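Local coordinates for cofilin (Streptomyces griseoflavus, PDB 5IVU), which probably binds actin, like other proteins of the ADF/cofilin family, at residues 26-31 with 52-57; 56-61 with 87-92; 81-86 with 115-120. All coordinates share one frame; numbering follows the deposited sequence.

Contact 1: residues 26-31 with 52-57; sequences LKYIIF and DNFLAD
Helix-on-sheet packing joins Tyr28 and Ile30 to Phe54 and Asp57, where helix 51-57 lies on one face of the central mixed sheet of the ADF/cofilin fold. Strand 28-31 and helix 52-57 run almost parallel, their axes 10.0 Å apart. Tyr28 and Ile30 both point toward the helix, and each meets Phe54 differently. The two rings form an edge-to-face pair, centroids 5.2 Å apart and planes at 56°, with the edge of Phe54 turned to the face of Tyr28. Phe54 CB sits over that ring, 4.1 Å from its centroid, in a CH-pi contact. Phe54 CG lies anti to the backbone N (chi1 172°), which drops the ring from the helix toward the sheet. There Ile30 brings its CD1 to the edge of the phenylalanine, near the ring plane, 3.8 Å from Phe54 CE1. A tyrosine suits position 28 because it is apolar along its ring yet polar at its end. The carboxylate of Asp57 has two partners: OD1 makes a salt bridge with Lys44 of strand 39-46, while OD2 accepts from the phenol. That hydrogen bond, Tyr28 OH to Asp57 OD2, measures 2.7 Å and arrives on the anti side of the carboxylate, 26° out of its plane.

Contact 2: residues 56-61 with 87-92; sequences ADLPED and VSWAPD
Trp89 meets Leu58 and Pro59 with two different parts of its indole. Its N-H points almost straight at the backbone, NE1 to Pro59 O at 2.7 Å with an angle of 176° at the hydrogen. The carbonyl oxygen lies in the indole plane, although the donor is tilted 34° from the plane of the carbonyl. Over one face comes Leu58, whose CB stands 4.0 Å from the centroid of the five-membered ring in a CH-pi contact, while its CD2 reaches Trp89 CG at 4.1 Å. Pro91 of the same segment lays its CD on the opposite face, so the indole is sandwiched between aliphatic groups and its rotation is restricted. With CG anti to the backbone N (chi1 179°), the tryptophan extends from the strand to the segment leaving the helix. Tryptophan fits here because one flat side chain offers both a broad apolar face and a single donor for a main-chain carbonyl. Further along, Pro91 CB packs 3.5 Å from Glu60 O. The ring of Phe125 also meets Trp89, and Val128 touches Leu58. The contact thus ties the exit of helix 51-57 to the end of strand 81-89, beside Arg64 at the start of the neighbouring strand 64-72.

Contact 3: residues 81-86 with 115-120; sequences RNKLTF and GIAVEI
Strands 81-86 and 118-120 run parallel, their axes 4.6 Å apart and crossing at -29°. Leu84 O accepts from Ala117 N at 2.8 Å and Val118 N at 3.2 Å, so that one carbonyl oxygen grips two successive amides. Phe86 then uses both its backbone groups, its N donating to Val118 O and its O accepting from Ile120 N. Thr85 and Val118 pair on one face of the sheet, Phe86 and Glu119 on the other. Beta-branched residues suit the extended backbone: Val118 CG2 lies against the threonine, and Thr85 CG2 also meets Ile120 CG1 at 3.7 Å. With OG1 beside the backbone N (chi1 -53°), the threonine hydroxyl turns back to Lys83 O and donates to it at 3.1 Å, from above the carbonyl plane. Replacing Thr85 with a glycine would probably leave Val118 CG2 and Ile120 CG1 without their neighbour and Lys83 O without the hydroxyl. On the other face, Ile116 CG2 packs 3.8 Å from Phe86 CB, and helix 96-112 covers the phenylalanine. A water links Lys83 NZ to Ala117 O. Main-chain bonds therefore set the register, while the charged ends find further partners: Lys83 NZ in Ala137 O, and Glu119 in a salt bridge with Arg110.

Overall arrangement
From the N terminus, strand 28-33 is followed by the hairpin partner 39-46 and then helix 51-57, and contact 1 closes that loop by laying the helix on the sheet. Contact 2 begins where contact 1 ends, sharing Ala56 and Asp57, and spans strand 64-72 to reach the end of strand 81-89. Contact 3 opens inside this second loop and closes beyond it, so the two cross; it completes the beta-alpha-beta crossover through helix 96-112. Contacts 1 and 2 touch where Phe54 packs on Val87; contacts 2 and 3 meet where Ser88 N probably hydrogen-bonds to Ile120 O, with Val87 packing on Ile120. Together they join helix 51-57 to strands 28-33 and 81-89, and strand 81-89 to the outermost strand 118-122.

Contact 1: residues 26-31 with 52-57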
loop_
_atom_site.group_PDB
_atom_site.type_symbol
_atom_site.label_atom_id
_atom_site.label_comp_id
_atom_site.label_asym_id
_atom_site.label_seq_id
_atom_site.Cartn_x
_atom_site.Cartn_y
_atom_site.Cartn_z
ATOM N N LEU A 26 -8.336 -8.662 -7.756
ATOM C CA LEU A 26 -7.408 -7.570 -7.432
ATOM C C LEU A 26 -6.052 -8.107 -6.999
ATOM O O LEU A 26 -5.966 -9.118 -6.300
ATOM C CB LEU A 26 -7.963 -6.706 -6.299
ATOM C CG LEU A 26 -9.252 -5.928 -6.522
ATOM C CD1 LEU A 26 -9.617 -5.176 -5.257
ATOM C CD2 LEU A 26 -9.131 -4.982 -7.711
ATOM N N LYS A 27 -4.999 -7.428 -7.437
ATOM C CA LYS A 27 -3.639 -7.741 -7.023
ATOM C C LYS A 27 -3.088 -6.670 -6.075
ATOM O O LYS A 27 -2.327 -7.002 -5.172
ATOM C CB LYS A 27 -2.753 -7.913 -8.250
ATOM C CG LYS A 27 -1.370 -8.500 -7.979
ATOM C CD LYS A 27 -1.394 -9.972 -7.596
ATOM C CE LYS A 27 0.028 -10.516 -7.570
ATOM N NZ LYS A 27 0.142 -11.866 -6.957
ATOM N N TYR A 28 -3.466 -5.401 -6.263
ATOM C CA TYR A 28 -3.096 -4.335 -5.310
ATOM C C TYR A 28 -4.078 -3.179 -5.218
ATOM O O TYR A 28 -4.922 -2.998 -6.089
ATOM C CB TYR A 28 -1.693 -3.793 -5.625
ATOM C CG TYR A 28 -1.542 -3.002 -6.912
ATOM C CD1 TYR A 28 -1.822 -1.639 -6.958
ATOM C CD2 TYR A 28 -1.064 -3.616 -8.073
ATOM C CE1 TYR A 28 -1.659 -0.915 -8.126
ATOM C CE2 TYR A 28 -0.888 -2.897 -9.242
ATOM C CZ TYR A 28 -1.197 -1.558 -9.266
ATOM O OH TYR A 28 -1.026 -0.868 -10.422
ATOM N N ILE A 29 -3.938 -2.400 -4.146
ATOM C CA ILE A 29 -4.761 -1.212 -3.884
ATOM C C ILE A 29 -3.839 -0.056 -3.457
ATOM O O ILE A 29 -2.934 -0.249 -2.641
ATOM C CB ILE A 29 -5.781 -1.454 -2.741
ATOM C CG1 ILE A 29 -6.663 -2.668 -3.033
ATOM C CG2 ILE A 29 -6.651 -0.218 -2.520
ATOM C CD1 ILE A 29 -7.542 -3.083 -1.870
ATOM N N ILE A 30 -4.092 1.139 -4.000
ATOM C CA ILE A 30 -3.390 2.362 -3.603
ATOM C C ILE A 30 -4.342 3.247 -2.796
ATOM O O ILE A 30 -5.391 3.628 -3.293
ATOM C CB ILE A 30 -2.879 3.155 -4.829
ATOM C CG1 ILE A 30 -2.068 2.262 -5.791
ATOM C CG2 ILE A 30 -2.040 4.350 -4.376
ATOM C CD1 ILE A 30 -0.712 1.813 -5.267
ATOM N N PHE A 31 -3.976 3.552 -1.553
ATOM C CA PHE A 31 -4.728 4.483 -0.696
ATOM C C PHE A 31 -4.012 5.828 -0.607
ATOM O O PHE A 31 -2.790 5.899 -0.770
ATOM C CB PHE A 31 -4.886 3.919 0.715
ATOM C CG PHE A 31 -5.426 2.524 0.754
ATOM C CD1 PHE A 31 -4.573 1.428 0.716
ATOM C CD2 PHE A 31 -6.797 2.302 0.834
ATOM C CE1 PHE A 31 -5.075 0.136 0.749
ATOM C CE2 PHE A 31 -7.305 1.011 0.871
ATOM C CZ PHE A 31 -6.444 -0.073 0.829
ATOM N N ASP A 52 5.752 -4.084 -11.994
ATOM C CA ASP A 52 6.144 -2.765 -12.516
ATOM C C ASP A 52 4.988 -1.775 -12.664
ATOM O O ASP A 52 5.210 -0.560 -12.560
ATOM C CB ASP A 52 6.883 -2.900 -13.847
ATOM C CG ASP A 52 8.243 -3.535 -13.689
ATOM O OD1 ASP A 52 8.962 -3.206 -12.720
ATOM O OD2 ASP A 52 8.604 -4.362 -14.541
ATOM N N ASN A 53 3.779 -2.272 -12.903
ATOM C CA ASN A 53 2.573 -1.422 -12.871
ATOM C C ASN A 53 2.295 -0.856 -11.480
ATOM O O ASN A 53 1.818 0.280 -11.353
ATOM C CB ASN A 53 1.327 -2.182 -13.340
ATOM C CG ASN A 53 1.244 -2.293 -14.851
ATOM O OD1 ASN A 53 2.150 -2.812 -15.503
ATOM N ND2 ASN A 53 0.163 -1.777 -15.415
ATOM N N PHE A 54 2.579 -1.657 -10.447
ATOM C CA PHE A 54 2.491 -1.202 -9.056
ATOM C C PHE A 54 3.480 -0.069 -8.802
ATOM O O PHE A 54 3.080 0.998 -8.318
ATOM C CB PHE A 54 2.742 -2.360 -8.087
ATOM C CG PHE A 54 2.859 -1.942 -6.650
ATOM C CD1 PHE A 54 1.857 -1.192 -6.042
ATOM C CD2 PHE A 54 3.956 -2.332 -5.890
ATOM C CE1 PHE A 54 1.956 -0.813 -4.709
ATOM C CE2 PHE A 54 4.058 -1.965 -4.554
ATOM C CZ PHE A 54 3.054 -1.199 -3.964
ATOM N N LEU A 55 4.746 -0.303 -9.161
ATOM C CA LEU A 55 5.796 0.698 -9.003
ATOM C C LEU A 55 5.486 2.005 -9.733
ATOM O O LEU A 55 5.787 3.081 -9.210
ATOM C CB LEU A 55 7.144 0.156 -9.467
ATOM C CG LEU A 55 7.768 -0.926 -8.580
ATOM C CD1 LEU A 55 9.080 -1.420 -9.182
ATOM C CD2 LEU A 55 7.997 -0.419 -7.160
ATOM N N ALA A 56 4.837 1.906 -10.894
ATOM C CA ALA A 56 4.418 3.080 -11.668
ATOM C C ALA A 56 3.353 3.917 -10.965
ATOM O O ALA A 56 3.333 5.128 -11.128
ATOM C CB ALA A 56 3.922 2.665 -13.055
ATOM N N ASP A 57 2.469 3.277 -10.202
ATOM C CA ASP A 57 1.433 3.999 -9.436
ATOM C C ASP A 57 1.892 4.597 -8.101
ATOM O O ASP A 57 1.120 5.303 -7.448
ATOM C CB ASP A 57 0.216 3.099 -9.205
ATOM C CG ASP A 57 -0.555 2.861 -10.475
ATOM O OD1 ASP A 57 -1.111 3.851 -10.966
ATOM O OD2 ASP A 57 -0.596 1.725 -10.992
#

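Contact 2: residues 56-61 with 87-92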
loop_
_atom_site.group_PDB
_atom_site.type_symbol
_atom_site.label_atom_id
_atom_site.label_comp_id
_atom_site.label_asym_id
_atom_site.label_seq_id
_atom_site.Cartn_x
_atom_site.Cartn_y
_atom_site.Cartn_z
ATOM N N ALA A 56 4.837 1.906 -10.894
ATOM C CA ALA A 56 4.418 3.080 -11.668
ATOM C C ALA A 56 3.353 3.917 -10.965
ATOM O O ALA A 56 3.333 5.128 -11.128
ATOM C CB ALA A 56 3.922 2.665 -13.055
ATOM N N ASP A 57 2.469 3.277 -10.202
ATOM C CA ASP A 57 1.433 3.999 -9.436
ATOM C C ASP A 57 1.892 4.597 -8.101
ATOM O O ASP A 57 1.120 5.303 -7.448
ATOM C CB ASP A 57 0.216 3.099 -9.205
ATOM C CG ASP A 57 -0.555 2.861 -10.475
ATOM O OD1 ASP A 57 -1.111 3.851 -10.966
ATOM O OD2 ASP A 57 -0.596 1.725 -10.992
ATOM N N LEU A 58 3.126 4.314 -7.694
ATOM C CA LEU A 58 3.736 4.999 -6.559
ATOM C C LEU A 58 4.331 6.298 -7.096
ATOM O O LEU A 58 5.358 6.258 -7.799
ATOM C CB LEU A 58 4.827 4.133 -5.926
ATOM C CG LEU A 58 4.352 2.801 -5.340
ATOM C CD1 LEU A 58 5.553 1.972 -4.926
ATOM C CD2 LEU A 58 3.413 3.014 -4.161
ATOM N N PRO A 59 3.690 7.453 -6.798
ATOM C CA PRO A 59 4.229 8.675 -7.391
ATOM C C PRO A 59 5.568 9.006 -6.763
ATOM O O PRO A 59 5.732 8.851 -5.548
ATOM C CB PRO A 59 3.176 9.746 -7.067
ATOM C CG PRO A 59 2.064 9.047 -6.359
ATOM C CD PRO A 59 2.621 7.759 -5.835
ATOM N N GLU A 60 6.507 9.447 -7.594
ATOM C CA GLU A 60 7.885 9.666 -7.165
ATOM C C GLU A 60 8.075 10.796 -6.147
ATOM O O GLU A 60 9.063 10.786 -5.413
ATOM C CB GLU A 60 8.814 9.870 -8.375
ATOM C CG GLU A 60 8.629 11.165 -9.153
ATOM C CD GLU A 60 9.317 11.123 -10.513
ATOM O OE1 GLU A 60 10.550 11.338 -10.566
ATOM O OE2 GLU A 60 8.616 10.883 -11.527
ATOM N N ASP A 61 7.138 11.744 -6.094
ATOM C CA ASP A 61 7.240 12.908 -5.204
ATOM C C ASP A 61 5.998 13.105 -4.303
ATOM O O ASP A 61 5.706 14.226 -3.876
ATOM C CB ASP A 61 7.522 14.164 -6.050
ATOM C CG ASP A 61 6.409 14.470 -7.065
ATOM O OD1 ASP A 61 5.449 13.672 -7.191
ATOM O OD2 ASP A 61 6.502 15.522 -7.735
ATOM N N VAL A 87 2.400 -1.194 2.558
ATOM C CA VAL A 87 3.515 -0.382 2.108
ATOM C C VAL A 87 3.220 1.053 2.514
ATOM O O VAL A 87 2.211 1.606 2.087
ATOM C CB VAL A 87 3.660 -0.436 0.565
ATOM C CG1 VAL A 87 4.742 0.522 0.065
ATOM C CG2 VAL A 87 3.963 -1.857 0.107
ATOM N N SER A 88 4.083 1.646 3.333
ATOM C CA SER A 88 4.062 3.084 3.546
ATOM C C SER A 88 5.070 3.696 2.577
ATOM O O SER A 88 6.268 3.450 2.693
ATOM C CB SER A 88 4.426 3.433 4.981
ATOM O OG SER A 88 3.497 2.860 5.870
ATOM N N TRP A 89 4.569 4.452 1.602
ATOM C CA TRP A 89 5.410 5.095 0.607
ATOM C C TRP A 89 5.629 6.533 1.056
ATOM O O TRP A 89 4.681 7.302 1.195
ATOM C CB TRP A 89 4.753 5.011 -0.770
ATOM C CG TRP A 89 5.502 5.666 -1.882
ATOM C CD1 TRP A 89 5.048 6.660 -2.692
ATOM C CD2 TRP A 89 6.832 5.372 -2.311
ATOM N NE1 TRP A 89 6.013 7.015 -3.597
ATOM C CE2 TRP A 89 7.120 6.237 -3.389
ATOM C CE3 TRP A 89 7.814 4.460 -1.889
ATOM C CZ2 TRP A 89 8.342 6.213 -4.059
ATOM C CZ3 TRP A 89 9.034 4.440 -2.553
ATOM C CH2 TRP A 89 9.284 5.311 -3.631
ATOM N N ALA A 90 6.889 6.880 1.305
ATOM C CA ALA A 90 7.259 8.185 1.844
ATOM C C ALA A 90 8.576 8.612 1.207
ATOM O O ALA A 90 9.619 8.604 1.868
ATOM C CB ALA A 90 7.373 8.109 3.363
ATOM N N PRO A 91 8.532 8.980 -0.082
ATOM C CA PRO A 91 9.755 9.303 -0.805
ATOM C C PRO A 91 10.351 10.625 -0.347
ATOM O O PRO A 91 9.599 11.539 0.014
ATOM C CB PRO A 91 9.282 9.391 -2.265
ATOM C CG PRO A 91 7.870 9.841 -2.170
ATOM C CD PRO A 91 7.339 9.197 -0.922
ATOM N N ASP A 92 11.679 10.716 -0.394
ATOM C CA ASP A 92 12.424 11.873 0.105
ATOM C C ASP A 92 11.951 13.205 -0.498
ATOM O O ASP A 92 11.816 14.200 0.214
ATOM C CB ASP A 92 13.932 11.692 -0.153
ATOM C CG ASP A 92 14.528 10.476 0.578
ATOM O OD1 ASP A 92 13.884 9.938 1.504
ATOM O OD2 ASP A 92 15.649 10.055 0.212
#

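Contact 3: residues 81-86 with 115-120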
loop_
_atom_site.group_PDB
_atom_site.type_symbol
_atom_site.label_atom_id
_atom_site.label_comp_id
_atom_site.label_asym_id
_atom_site.label_seq_id
_atom_site.Cartn_x
_atom_site.Cartn_y
_atom_site.Cartn_z
ATOM N N ARG A 81 3.779 -19.277 -2.042
ATOM C CA ARG A 81 3.089 -18.666 -0.903
ATOM C C ARG A 81 2.609 -17.250 -1.250
ATOM O O ARG A 81 3.145 -16.646 -2.164
ATOM C CB ARG A 81 4.014 -18.644 0.312
ATOM C CG ARG A 81 4.449 -20.063 0.827
ATOM C CD ARG A 81 3.493 -20.664 1.861
ATOM N NE ARG A 81 4.036 -21.826 2.606
ATOM C CZ ARG A 81 4.488 -21.837 3.873
ATOM N NH1 ARG A 81 4.488 -20.751 4.652
ATOM N NH2 ARG A 81 4.946 -22.985 4.391
ATOM N N ASN A 82 1.588 -16.746 -0.551
ATOM C CA ASN A 82 1.139 -15.355 -0.709
ATOM C C ASN A 82 1.221 -14.624 0.612
ATOM O O ASN A 82 0.983 -15.217 1.672
ATOM C CB ASN A 82 -0.286 -15.259 -1.258
ATOM C CG ASN A 82 -0.329 -15.385 -2.768
ATOM O OD1 ASN A 82 -0.156 -16.476 -3.316
ATOM N ND2 ASN A 82 -0.567 -14.267 -3.451
ATOM N N LYS A 83 1.537 -13.334 0.549
ATOM C CA LYS A 83 1.540 -12.493 1.734
ATOM C C LYS A 83 0.975 -11.116 1.424
ATOM O O LYS A 83 1.446 -10.430 0.533
ATOM C CB LYS A 83 2.953 -12.395 2.292
ATOM C CG LYS A 83 3.351 -13.626 3.080
ATOM C CD LYS A 83 4.632 -13.433 3.870
ATOM C CE LYS A 83 4.751 -14.472 4.971
ATOM N NZ LYS A 83 6.069 -14.390 5.664
ATOM N N LEU A 84 -0.045 -10.725 2.175
ATOM C CA LEU A 84 -0.626 -9.398 2.062
ATOM C C LEU A 84 0.376 -8.419 2.681
ATOM O O LEU A 84 0.724 -8.531 3.859
ATOM C CB LEU A 84 -1.988 -9.332 2.771
ATOM C CG LEU A 84 -3.055 -10.286 2.196
ATOM C CD1 LEU A 84 -4.119 -10.635 3.222
ATOM C CD2 LEU A 84 -3.688 -9.707 0.943
ATOM N N THR A 85 0.824 -7.470 1.867
ATOM C CA THR A 85 1.911 -6.573 2.195
ATOM C C THR A 85 1.427 -5.126 2.248
ATOM O O THR A 85 0.933 -4.610 1.256
ATOM C CB THR A 85 3.022 -6.682 1.129
ATOM O OG1 THR A 85 3.409 -8.054 0.970
ATOM C CG2 THR A 85 4.228 -5.834 1.508
ATOM N N PHE A 86 1.552 -4.495 3.416
ATOM C CA PHE A 86 1.274 -3.068 3.587
ATOM C C PHE A 86 2.540 -2.272 3.317
ATOM O O PHE A 86 3.614 -2.640 3.777
ATOM C CB PHE A 86 0.782 -2.788 5.003
ATOM C CG PHE A 86 0.232 -1.406 5.192
ATOM C CD1 PHE A 86 -1.088 -1.120 4.874
ATOM C CD2 PHE A 86 1.030 -0.393 5.696
ATOM C CE1 PHE A 86 -1.605 0.153 5.060
ATOM C CE2 PHE A 86 0.524 0.882 5.883
ATOM C CZ PHE A 86 -0.798 1.157 5.563
ATOM N N GLY A 115 -5.178 -9.089 8.837
ATOM C CA GLY A 115 -4.417 -10.164 8.195
ATOM C C GLY A 115 -3.260 -9.739 7.313
ATOM O O GLY A 115 -2.828 -10.510 6.451
ATOM N N ILE A 116 -2.742 -8.529 7.529
ATOM C CA ILE A 116 -1.519 -8.083 6.848
ATOM C C ILE A 116 -0.356 -8.922 7.384
ATOM O O ILE A 116 -0.187 -9.044 8.593
ATOM C CB ILE A 116 -1.236 -6.586 7.091
ATOM C CG1 ILE A 116 -2.313 -5.693 6.440
ATOM C CG2 ILE A 116 0.156 -6.202 6.603
ATOM C CD1 ILE A 116 -2.386 -5.725 4.928
ATOM N N ALA A 117 0.422 -9.508 6.474
ATOM C CA ALA A 117 1.517 -10.417 6.833
ATOM C C ALA A 117 2.871 -9.730 6.891
ATOM O O ALA A 117 3.695 -10.115 7.714
ATOM C CB ALA A 117 1.574 -11.580 5.864
ATOM N N VAL A 118 3.103 -8.738 6.024
ATOM C CA VAL A 118 4.346 -7.950 6.035
ATOM C C VAL A 118 4.089 -6.453 5.864
ATOM O O VAL A 118 3.118 -6.045 5.241
ATOM C CB VAL A 118 5.370 -8.403 4.958
ATOM C CG1 VAL A 118 6.099 -9.680 5.371
ATOM C CG2 VAL A 118 4.701 -8.601 3.621
ATOM N N GLU A 119 4.992 -5.653 6.429
ATOM C CA GLU A 119 4.977 -4.205 6.304
ATOM C C GLU A 119 6.290 -3.715 5.710
ATOM O O GLU A 119 7.362 -4.217 6.042
ATOM C CB GLU A 119 4.802 -3.544 7.662
ATOM C CG GLU A 119 3.497 -3.872 8.356
ATOM C CD GLU A 119 3.472 -3.333 9.766
ATOM O OE1 GLU A 119 4.308 -3.796 10.576
ATOM O OE2 GLU A 119 2.634 -2.440 10.043
ATOM N N ILE A 120 6.176 -2.715 4.846
ATOM C CA ILE A 120 7.307 -2.090 4.206
ATOM C C ILE A 120 7.169 -0.579 4.417
ATOM O O ILE A 120 6.095 -0.019 4.239
ATOM C CB ILE A 120 7.349 -2.396 2.684
ATOM C CG1 ILE A 120 7.264 -3.904 2.392
ATOM C CG2 ILE A 120 8.614 -1.831 2.051
ATOM C CD1 ILE A 120 8.503 -4.698 2.753
HETATM O O HOH W 1 4.985 -12.998 7.992
#